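Local coordinates for HTH marR-type domain-containing protein (Streptococcus agalactiae serotype III, PDB 7DVR), which senses heme, which it binds through its iron, and probably acts as a MarR-type DNA-binding transcription regulator, at residues D20-E25 with E111-T116; V28-G33 with E74-I79. All blocks are in the same frame, centred on the assembly; numbering follows the deposited sequence.

Contact 1: D20-E25 with E111-T116; sequences DRYAKE and EKLHST. With HEM (protoporphyrin IX containing Fe), chain B.
Y22 and T116 reach for each other from opposite directions, and their hydroxyls meet in a hydrogen bond of 2.7 Å from Y22 OH to T116 OG1. OG1 lies in the plane of the phenol ring, at its edge. T116 OG1 in turn donates to the carbonyl K112 O one turn back, also at 2.7 Å, tilted 34° from the carbonyl plane, while T116 N reaches the same oxygen from the other face. The phenol hydroxyl thus heads a short relay into the helix backbone. Beside this polar end, L113 crosses the ring obliquely. With CG set anti to the backbone N (chi1 170°), L113 brings CD1 to 3.7 Å from Y22 CD2, while its other methyl, CD2, lies 4.2 Å from heme atom CHC. Y18 and F109 add their rings around Y22. Next along the helix, the CB of H114 points away from 20-25, and H114 NE2 binds the heme iron at 2.1 Å; a hydrogen bond from ND1 to L110 O, together with the iron bond, holds the imidazole's rotation. M1 N of the second subunit also ligates the iron. The short segments of helices 4-25 and 97-117, nearer antiparallel than parallel at 141°, are joined here next to the axial histidine of a heme site shared across the dimer.

Contact 2: V28-G33 with E74-I79; sequences VEHLAG and EKNGFI
In the winged helix-turn-helix fold of the MarR family, the helix that ends near residue 75 leads into the first strand of the wing, and contact 2 is where that turn faces the loop between helices 4-25 and 34-44. F78 takes the central place. Its ring leans toward L31, whose CD2 lies 4.3 Å from F78 CE2, and at the far end of the ring F78 CZ comes to 4.5 Å from E29 O; both approaches are oblique. One face of the ring is overlaid by N76 CB, 3.5 Å above its plane and offset toward the rim, so the phenyl group packs on its own turn as well as against the loop.

That turn is a Schellman motif. G77 adopts a positive phi of 77°, and its N donates to E74 O at 2.7 Å, which ends the helix and turns F78 toward the loop. Across from it, V28 to L31 form a type II beta turn closed by a bond from L31 N to V28 O of 3.2 Å.

H30 and N76 each hold CG anti to the carbonyl carbon (chi1 -42° for H30), and from there imidazole and amide come to lie with planes only 8° apart, although the side chains themselves cross. H30 ND1 is 4.1 Å from N76 OD1; the polar partner of OD1 is Q35 NE2 on helix 34-44, which donates a hydrogen bond to it. The aliphatic part of E29 backs the imidazole, its CG centred 3.8 Å above one face. L31 also packs against V39 of helix 34-44 and F106 of helix 97-117.

From the N terminus, the chain runs down helix 4-25 to the first half of contact 1, then turns within a few residues into the first half of contact 2. Helix 34-44, the short strand 50-51 and helices 52-59 and 63-75 follow, and 74-79, at the end of the last, closes the inner loop. The chain goes on through strands 79-83 and 91-95 into the long helix 97-117, where 111-116 closes the outer one, so contact 2 is nested inside contact 1. The two are adjacent at 20-25 and 28-33, where A23 O and V28 N lie 2.9 Å apart, probably hydrogen-bonded. Contact 1 joins the first helix to the heme-bearing one; contact 2 ties the following loop to the probable DNA-binding lobe.

Contact 1: D20-E25 with E111-T116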
ATOM      1  N   ASP A  20      -2.710   4.007  14.551  1.00 37.35           N
ATOM      2  CA  ASP A  20      -1.792   4.512  15.579  1.00 42.07           C
ATOM      3  C   ASP A  20      -2.509   5.480  16.519  1.00 42.48           C
ATOM      4  O   ASP A  20      -2.396   5.303  17.693  1.00 40.49           O
ATOM      5  CB  ASP A  20      -0.582   5.189  14.952  1.00 47.29           C
ATOM      6  CG  ASP A  20       0.494   4.185  14.516  1.00 55.31           C
ATOM      7  OD1 ASP A  20       0.430   3.009  14.945  1.00 58.28           O
ATOM      8  OD2 ASP A  20       1.406   4.592  13.762  1.00 64.53           O
ATOM      9  N   ARG A  21      -3.237   6.429  15.977  1.00 42.33           N
ATOM     10  CA  ARG A  21      -4.019   7.381  16.804  1.00 46.59           C
ATOM     11  C   ARG A  21      -5.090   6.674  17.636  1.00 43.45           C
ATOM     12  O   ARG A  21      -5.106   6.930  18.829  1.00 43.16           O
ATOM     13  CB  ARG A  21      -4.592   8.487  15.930  1.00 51.82           C
ATOM     14  CG  ARG A  21      -3.494   9.348  15.324  1.00 59.63           C
ATOM     15  CD  ARG A  21      -4.000  10.582  14.604  1.00 66.99           C
ATOM     16  NE  ARG A  21      -4.375  11.585  15.592  1.00 75.93           N
ATOM     17  CZ  ARG A  21      -3.663  12.665  15.915  1.00 79.08           C
ATOM     18  NH1 ARG A  21      -4.114  13.486  16.849  1.00 82.25           N
ATOM     19  NH2 ARG A  21      -2.518  12.932  15.308  1.00 81.24           N
ATOM     20  N   TYR A  22      -5.909   5.808  17.032  1.00 41.87           N
ATOM     21  CA  TYR A  22      -6.957   4.987  17.695  1.00 43.82           C
ATOM     22  C   TYR A  22      -6.309   4.136  18.802  1.00 42.98           C
ATOM     23  O   TYR A  22      -6.802   4.114  19.908  1.00 43.03           O
ATOM     24  CB  TYR A  22      -7.646   4.097  16.638  1.00 45.55           C
ATOM     25  CG  TYR A  22      -9.134   3.851  16.734  1.00 48.38           C
ATOM     26  CD1 TYR A  22      -9.762   3.545  17.928  1.00 51.23           C
ATOM     27  CD2 TYR A  22      -9.921   3.893  15.599  1.00 49.91           C
ATOM     28  CE1 TYR A  22     -11.135   3.331  17.995  1.00 54.01           C
ATOM     29  CE2 TYR A  22     -11.297   3.719  15.651  1.00 53.07           C
ATOM     30  CZ  TYR A  22     -11.910   3.449  16.858  1.00 54.30           C
ATOM     31  OH  TYR A  22     -13.255   3.248  16.902  1.00 56.00           O
ATOM     32  N   ALA A  23      -5.215   3.413  18.505  1.00 41.92           N
ATOM     33  CA  ALA A  23      -4.541   2.557  19.514  1.00 41.07           C
ATOM     34  C   ALA A  23      -4.124   3.371  20.762  1.00 41.78           C
ATOM     35  O   ALA A  23      -4.331   2.849  21.927  1.00 39.46           O
ATOM     36  CB  ALA A  23      -3.335   1.816  18.899  1.00 41.33           C
ATOM     37  N   LYS A  24      -3.582   4.576  20.574  1.00 44.70           N
ATOM     38  CA  LYS A  24      -3.086   5.444  21.689  1.00 48.77           C
ATOM     39  C   LYS A  24      -4.276   5.829  22.549  1.00 47.53           C
ATOM     40  O   LYS A  24      -4.147   5.877  23.794  1.00 45.09           O
ATOM     41  CB  LYS A  24      -2.512   6.809  21.282  1.00 55.29           C
ATOM     42  CG  LYS A  24      -1.263   6.846  20.418  1.00 60.63           C
ATOM     43  CD  LYS A  24      -0.221   5.830  20.760  1.00 63.57           C
ATOM     44  CE  LYS A  24       0.743   5.599  19.612  1.00 68.78           C
ATOM     45  NZ  LYS A  24       0.222   4.609  18.626  1.00 69.75           N
ATOM     46  N   GLU A  25      -5.413   6.062  21.906  1.00 48.91           N
ATOM     47  CA  GLU A  25      -6.639   6.487  22.639  1.00 50.58           C
ATOM     48  C   GLU A  25      -7.192   5.393  23.538  1.00 50.11           C
ATOM     49  O   GLU A  25      -7.781   5.699  24.623  1.00 47.55           O
ATOM     50  CB  GLU A  25      -7.708   6.930  21.660  1.00 53.18           C
ATOM     51  CG  GLU A  25      -7.607   8.412  21.491  1.00 57.11           C
ATOM     52  CD  GLU A  25      -8.877   8.998  20.941  1.00 58.68           C
ATOM     53  OE1 GLU A  25      -9.994   8.423  21.210  1.00 60.05           O
ATOM     54  OE2 GLU A  25      -8.719   9.966  20.178  1.00 61.88           O
ATOM     55  N   GLU A 111     -12.879  -4.485  18.606  1.00 46.10           N
ATOM     56  CA  GLU A 111     -14.355  -4.490  18.318  1.00 51.31           C
ATOM     57  C   GLU A 111     -14.796  -3.101  17.831  1.00 47.45           C
ATOM     58  O   GLU A 111     -15.394  -3.010  16.727  1.00 46.86           O
ATOM     59  CB  GLU A 111     -15.193  -4.939  19.523  1.00 57.88           C
ATOM     60  CG  GLU A 111     -15.203  -6.453  19.723  1.00 66.59           C
ATOM     61  CD  GLU A 111     -14.965  -6.988  21.133  1.00 75.19           C
ATOM     62  OE1 GLU A 111     -14.819  -6.179  22.086  1.00 83.84           O
ATOM     63  OE2 GLU A 111     -14.894  -8.238  21.276  1.00 86.21           O
ATOM     64  N   LYS A 112     -14.453  -2.048  18.583  1.00 48.33           N
ATOM     65  CA  LYS A 112     -14.785  -0.644  18.221  1.00 48.35           C
ATOM     66  C   LYS A 112     -14.152  -0.248  16.894  1.00 44.91           C
ATOM     67  O   LYS A 112     -14.808   0.451  16.062  1.00 41.38           O
ATOM     68  CB  LYS A 112     -14.338   0.305  19.329  1.00 51.52           C
ATOM     69  CG  LYS A 112     -15.235   0.232  20.546  1.00 58.82           C
ATOM     70  CD  LYS A 112     -14.737   1.058  21.719  1.00 65.37           C
ATOM     71  CE  LYS A 112     -15.629   0.997  22.949  1.00 70.34           C
ATOM     72  NZ  LYS A 112     -16.800   1.903  22.834  1.00 74.78           N
ATOM     73  N   LEU A 113     -12.897  -0.651  16.692  1.00 41.66           N
ATOM     74  CA  LEU A 113     -12.180  -0.304  15.445  1.00 42.32           C
ATOM     75  C   LEU A 113     -12.932  -0.830  14.223  1.00 40.57           C
ATOM     76  O   LEU A 113     -13.156  -0.069  13.324  1.00 39.94           O
ATOM     77  CB  LEU A 113     -10.762  -0.856  15.491  1.00 42.21           C
ATOM     78  CG  LEU A 113      -9.950  -0.799  14.197  1.00 44.01           C
ATOM     79  CD1 LEU A 113      -9.541   0.622  13.855  1.00 44.24           C
ATOM     80  CD2 LEU A 113      -8.681  -1.627  14.331  1.00 44.00           C
ATOM     81  N   HIS A 114     -13.196  -2.121  14.190  1.00 43.09           N
ATOM     82  CA  HIS A 114     -13.982  -2.774  13.110  1.00 44.29           C
ATOM     83  C   HIS A 114     -15.377  -2.152  12.978  1.00 45.68           C
ATOM     84  O   HIS A 114     -15.678  -1.738  11.848  1.00 45.16           O
ATOM     85  CB  HIS A 114     -13.983  -4.283  13.289  1.00 44.49           C
ATOM     86  CG  HIS A 114     -12.660  -4.900  12.981  1.00 45.53           C
ATOM     87  ND1 HIS A 114     -11.631  -4.955  13.924  1.00 44.71           N
ATOM     88  CD2 HIS A 114     -12.168  -5.456  11.841  1.00 45.39           C
ATOM     89  CE1 HIS A 114     -10.597  -5.570  13.372  1.00 45.52           C
ATOM     90  NE2 HIS A 114     -10.897  -5.841  12.123  1.00 43.98           N
ATOM     91  N   SER A 115     -16.160  -1.994  14.055  1.00 47.70           N
ATOM     92  CA  SER A 115     -17.461  -1.253  13.995  1.00 50.28           C
ATOM     93  C   SER A 115     -17.290   0.059  13.228  1.00 48.70           C
ATOM     94  O   SER A 115     -18.037   0.311  12.265  1.00 52.69           O
ATOM     95  CB  SER A 115     -18.061  -0.967  15.346  1.00 52.39           C
ATOM     96  OG  SER A 115     -18.113  -2.127  16.114  1.00 55.58           O
ATOM     97  N   THR A 116     -16.348   0.896  13.644  1.00 47.02           N
ATOM     98  CA  THR A 116     -16.069   2.189  12.992  1.00 46.04           C
ATOM     99  C   THR A 116     -15.655   2.039  11.539  1.00 45.53           C
ATOM    100  O   THR A 116     -16.155   2.744  10.676  1.00 43.87           O
ATOM    101  CB  THR A 116     -14.960   2.940  13.726  1.00 47.33           C
ATOM    102  OG1 THR A 116     -15.248   2.918  15.125  1.00 50.31           O
ATOM    103  CG2 THR A 116     -14.862   4.357  13.225  1.00 49.56           C
TER
HETATM  104  CHA HEM B 201     -11.614  -9.295  10.972  1.00 59.00           C
HETATM  105  CHB HEM B 201      -7.647  -8.284  13.347  1.00 49.85           C
HETATM  106  CHC HEM B 201      -7.549  -4.055  11.145  1.00 47.42           C
HETATM  107  CHD HEM B 201     -11.050  -5.454   8.244  1.00 54.68           C
HETATM  108  C1A HEM B 201     -10.570  -9.325  11.820  1.00 59.66           C
HETATM  109  C2A HEM B 201     -10.346 -10.378  12.699  1.00 68.96           C
HETATM  110  C3A HEM B 201      -9.226 -10.090  13.364  1.00 63.69           C
HETATM  111  C4A HEM B 201      -8.755  -8.886  12.884  1.00 55.22           C
HETATM  112  CMA HEM B 201      -8.599 -10.947  14.423  1.00 69.90           C
HETATM  113  CAA HEM B 201     -11.189 -11.615  12.900  1.00 80.14           C
HETATM  114  CBA HEM B 201     -12.233 -11.382  14.007  1.00 94.95           C
HETATM  115  CGA HEM B 201     -13.106 -12.604  14.235  1.00106.92           C
HETATM  116  O1A HEM B 201     -12.577 -13.734  14.334  1.00118.06           O
HETATM  117  O2A HEM B 201     -14.354 -12.501  14.335  1.00114.77           O
HETATM  118  C1B HEM B 201      -7.322  -7.021  12.930  1.00 45.79           C
HETATM  119  C2B HEM B 201      -6.266  -6.334  13.528  1.00 50.74           C
HETATM  120  C3B HEM B 201      -6.235  -5.115  12.930  1.00 48.43           C
HETATM  121  C4B HEM B 201      -7.303  -5.119  11.952  1.00 43.08           C
HETATM  122  CMB HEM B 201      -5.368  -6.883  14.606  1.00 56.78           C
HETATM  123  CAB HEM B 201      -5.305  -4.020  13.105  1.00 53.51           C
HETATM  124  CBB HEM B 201      -4.235  -4.157  13.853  1.00 61.12           C
HETATM  125  C1C HEM B 201      -8.454  -4.088  10.129  1.00 47.90           C
HETATM  126  C2C HEM B 201      -8.554  -3.139   9.140  1.00 50.14           C
HETATM  127  C3C HEM B 201      -9.554  -3.545   8.300  1.00 51.75           C
HETATM  128  C4C HEM B 201     -10.053  -4.741   8.810  1.00 52.02           C
HETATM  129  CMC HEM B 201      -7.692  -1.922   9.058  1.00 53.70           C
HETATM  130  CAC HEM B 201     -10.101  -2.857   7.144  1.00 54.45           C
HETATM  131  CBC HEM B 201      -9.848  -1.570   6.930  1.00 54.28           C
HETATM  132  C1D HEM B 201     -11.469  -6.628   8.803  1.00 54.36           C
HETATM  133  C2D HEM B 201     -12.621  -7.311   8.274  1.00 60.39           C
HETATM  134  C3D HEM B 201     -12.792  -8.378   9.037  1.00 67.10           C
HETATM  135  C4D HEM B 201     -11.737  -8.325  10.027  1.00 57.44           C
HETATM  136  CMD HEM B 201     -13.488  -6.907   7.114  1.00 63.21           C
HETATM  137  CAD HEM B 201     -13.874  -9.413   8.881  1.00 80.99           C
HETATM  138  CBD HEM B 201     -14.825  -9.431  10.095  1.00 92.66           C
HETATM  139  CGD HEM B 201     -15.827 -10.559   9.963  1.00101.60           C
HETATM  140  O1D HEM B 201     -16.802 -10.426   9.187  1.00111.66           O
HETATM  141  O2D HEM B 201     -15.701 -11.621  10.623  1.00113.58           O
HETATM  142  NA  HEM B 201      -9.586  -8.419  11.940  1.00 53.22           N
HETATM  143  NB  HEM B 201      -7.899  -6.261  12.021  1.00 47.75           N
HETATM  144  NC  HEM B 201      -9.370  -5.029   9.912  1.00 48.96           N
HETATM  145  ND  HEM B 201     -10.993  -7.262   9.839  1.00 53.37           N
HETATM  146 FE   HEM B 201      -9.542  -6.777  10.861  1.00 47.07          FE

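Contact 2: V28-G33 with E74-I79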
ATOM      1  N   VAL A  28      -3.593   0.959  23.983  1.00 42.99           N
ATOM      2  CA  VAL A  28      -3.171  -0.425  23.572  1.00 41.96           C
ATOM      3  C   VAL A  28      -2.125  -0.262  22.513  1.00 44.28           C
ATOM      4  O   VAL A  28      -2.026  -1.089  21.551  1.00 43.77           O
ATOM      5  CB  VAL A  28      -4.367  -1.234  23.104  1.00 41.36           C
ATOM      6  CG1 VAL A  28      -5.217  -1.624  24.276  1.00 42.81           C
ATOM      7  CG2 VAL A  28      -5.134  -0.523  22.016  1.00 39.61           C
ATOM      8  N   GLU A  29      -1.331   0.777  22.698  1.00 46.52           N
ATOM      9  CA  GLU A  29      -0.146   0.968  21.863  1.00 51.57           C
ATOM     10  C   GLU A  29       0.689  -0.329  21.932  1.00 53.58           C
ATOM     11  O   GLU A  29       0.576  -1.081  22.891  1.00 52.57           O
ATOM     12  CB  GLU A  29       0.648   2.169  22.363  1.00 57.41           C
ATOM     13  CG  GLU A  29       1.656   2.686  21.363  1.00 60.71           C
ATOM     14  CD  GLU A  29       2.546   3.824  21.857  1.00 63.75           C
ATOM     15  OE1 GLU A  29       2.259   4.424  22.926  1.00 64.15           O
ATOM     16  OE2 GLU A  29       3.533   4.111  21.152  1.00 69.59           O
ATOM     17  N   HIS A  30       1.488  -0.544  20.903  1.00 56.62           N
ATOM     18  CA  HIS A  30       2.421  -1.690  20.730  1.00 60.11           C
ATOM     19  C   HIS A  30       1.664  -3.009  20.670  1.00 59.91           C
ATOM     20  O   HIS A  30       2.328  -4.032  20.567  1.00 62.68           O
ATOM     21  CB  HIS A  30       3.478  -1.796  21.842  1.00 63.72           C
ATOM     22  CG  HIS A  30       4.062  -0.491  22.245  1.00 67.26           C
ATOM     23  ND1 HIS A  30       3.913  -0.000  23.524  1.00 69.65           N
ATOM     24  CD2 HIS A  30       4.803   0.415  21.566  1.00 69.73           C
ATOM     25  CE1 HIS A  30       4.526   1.162  23.623  1.00 71.85           C
ATOM     26  NE2 HIS A  30       5.089   1.436  22.436  1.00 72.45           N
ATOM     27  N   LEU A  31       0.347  -3.023  20.752  1.00 49.28           N
ATOM     28  CA  LEU A  31      -0.346  -4.311  20.696  1.00 55.39           C
ATOM     29  C   LEU A  31      -0.917  -4.570  19.314  1.00 61.96           C
ATOM     30  O   LEU A  31      -1.402  -5.709  19.093  1.00 63.94           O
ATOM     31  CB  LEU A  31      -1.420  -4.388  21.759  1.00 54.38           C
ATOM     32  CG  LEU A  31      -0.861  -4.624  23.145  1.00 55.06           C
ATOM     33  CD1 LEU A  31      -1.773  -4.009  24.163  1.00 57.21           C
ATOM     34  CD2 LEU A  31      -0.652  -6.114  23.431  1.00 56.09           C
ATOM     35  N   ALA A  32      -0.800  -3.625  18.398  1.00 62.73           N
ATOM     36  CA  ALA A  32      -1.371  -3.780  17.048  1.00 66.99           C
ATOM     37  C   ALA A  32      -0.781  -4.990  16.342  1.00 67.22           C
ATOM     38  O   ALA A  32      -1.543  -5.582  15.613  1.00 75.60           O
ATOM     39  CB  ALA A  32      -1.147  -2.559  16.214  1.00 71.25           C
ATOM     40  N   GLY A  33       0.487  -5.357  16.544  1.00 64.58           N
ATOM     41  CA  GLY A  33       1.063  -6.471  15.765  1.00 62.13           C
ATOM     42  C   GLY A  33       1.238  -7.793  16.519  1.00 66.00           C
ATOM     43  O   GLY A  33       0.292  -8.455  16.939  1.00 66.31           O
ATOM     44  N   GLU A  74       8.374  -7.834  27.685  1.00 47.83           N
ATOM     45  CA  GLU A  74       8.825  -7.752  29.093  1.00 49.98           C
ATOM     46  C   GLU A  74       9.122  -6.285  29.427  1.00 52.62           C
ATOM     47  O   GLU A  74       8.593  -5.820  30.444  1.00 52.01           O
ATOM     48  CB  GLU A  74      10.049  -8.631  29.362  1.00 52.08           C
ATOM     49  CG  GLU A  74      10.510  -8.653  30.808  1.00 53.88           C
ATOM     50  CD  GLU A  74      11.449  -9.805  31.160  1.00 59.11           C
ATOM     51  OE1 GLU A  74      12.450  -9.969  30.436  1.00 58.58           O
ATOM     52  OE2 GLU A  74      11.165 -10.587  32.158  1.00 58.74           O
ATOM     53  N   LYS A  75       9.929  -5.619  28.604  1.00 53.83           N
ATOM     54  CA  LYS A  75      10.242  -4.150  28.734  1.00 60.28           C
ATOM     55  C   LYS A  75       8.959  -3.366  28.929  1.00 56.78           C
ATOM     56  O   LYS A  75       8.864  -2.548  29.862  1.00 58.99           O
ATOM     57  CB  LYS A  75      10.997  -3.627  27.510  1.00 67.71           C
ATOM     58  CG  LYS A  75      12.514  -3.714  27.641  1.00 78.52           C
ATOM     59  CD  LYS A  75      13.301  -3.731  26.324  1.00 83.78           C
ATOM     60  CE  LYS A  75      14.804  -3.859  26.505  1.00 89.45           C
ATOM     61  NZ  LYS A  75      15.451  -2.552  26.806  1.00 94.86           N
ATOM     62  N   ASN A  76       7.969  -3.613  28.096  1.00 52.09           N
ATOM     63  CA  ASN A  76       6.630  -3.009  28.248  1.00 50.86           C
ATOM     64  C   ASN A  76       5.830  -3.458  29.488  1.00 50.01           C
ATOM     65  O   ASN A  76       4.743  -2.824  29.701  1.00 48.84           O
ATOM     66  CB  ASN A  76       5.819  -3.269  26.989  1.00 50.39           C
ATOM     67  CG  ASN A  76       6.402  -2.623  25.756  1.00 53.21           C
ATOM     68  OD1 ASN A  76       6.279  -3.168  24.669  1.00 53.97           O
ATOM     69  ND2 ASN A  76       7.065  -1.499  25.915  1.00 52.37           N
ATOM     70  N   GLY A  77       6.265  -4.491  30.244  1.00 50.25           N
ATOM     71  CA  GLY A  77       5.547  -4.952  31.446  1.00 46.52           C
ATOM     72  C   GLY A  77       4.323  -5.786  31.126  1.00 42.34           C
ATOM     73  O   GLY A  77       3.525  -6.005  32.028  1.00 41.21           O
ATOM     74  N   PHE A  78       4.208  -6.334  29.908  1.00 42.43           N
ATOM     75  CA  PHE A  78       3.032  -7.200  29.569  1.00 40.30           C
ATOM     76  C   PHE A  78       3.225  -8.617  30.086  1.00 39.40           C
ATOM     77  O   PHE A  78       2.244  -9.280  30.393  1.00 39.16           O
ATOM     78  CB  PHE A  78       2.782  -7.286  28.066  1.00 39.28           C
ATOM     79  CG  PHE A  78       2.627  -5.935  27.405  1.00 43.44           C
ATOM     80  CD1 PHE A  78       2.280  -4.846  28.168  1.00 45.15           C
ATOM     81  CD2 PHE A  78       2.884  -5.763  26.063  1.00 45.60           C
ATOM     82  CE1 PHE A  78       2.160  -3.579  27.602  1.00 49.63           C
ATOM     83  CE2 PHE A  78       2.729  -4.501  25.479  1.00 49.60           C
ATOM     84  CZ  PHE A  78       2.379  -3.429  26.252  1.00 51.39           C
ATOM     85  N   ILE A  79       4.478  -9.060  30.136  1.00 39.62           N
ATOM     86  CA  ILE A  79       4.791 -10.460  30.516  1.00 39.06           C
ATOM     87  C   ILE A  79       5.959 -10.513  31.479  1.00 41.81           C
ATOM     88  O   ILE A  79       6.713  -9.562  31.488  1.00 43.79           O
ATOM     89  CB  ILE A  79       5.109 -11.300  29.270  1.00 38.91           C
ATOM     90  CG1 ILE A  79       6.380 -10.792  28.587  1.00 39.07           C
ATOM     91  CG2 ILE A  79       3.891 -11.444  28.348  1.00 38.88           C
ATOM     92  CD1 ILE A  79       6.832 -11.696  27.396  1.00 40.42           C
TER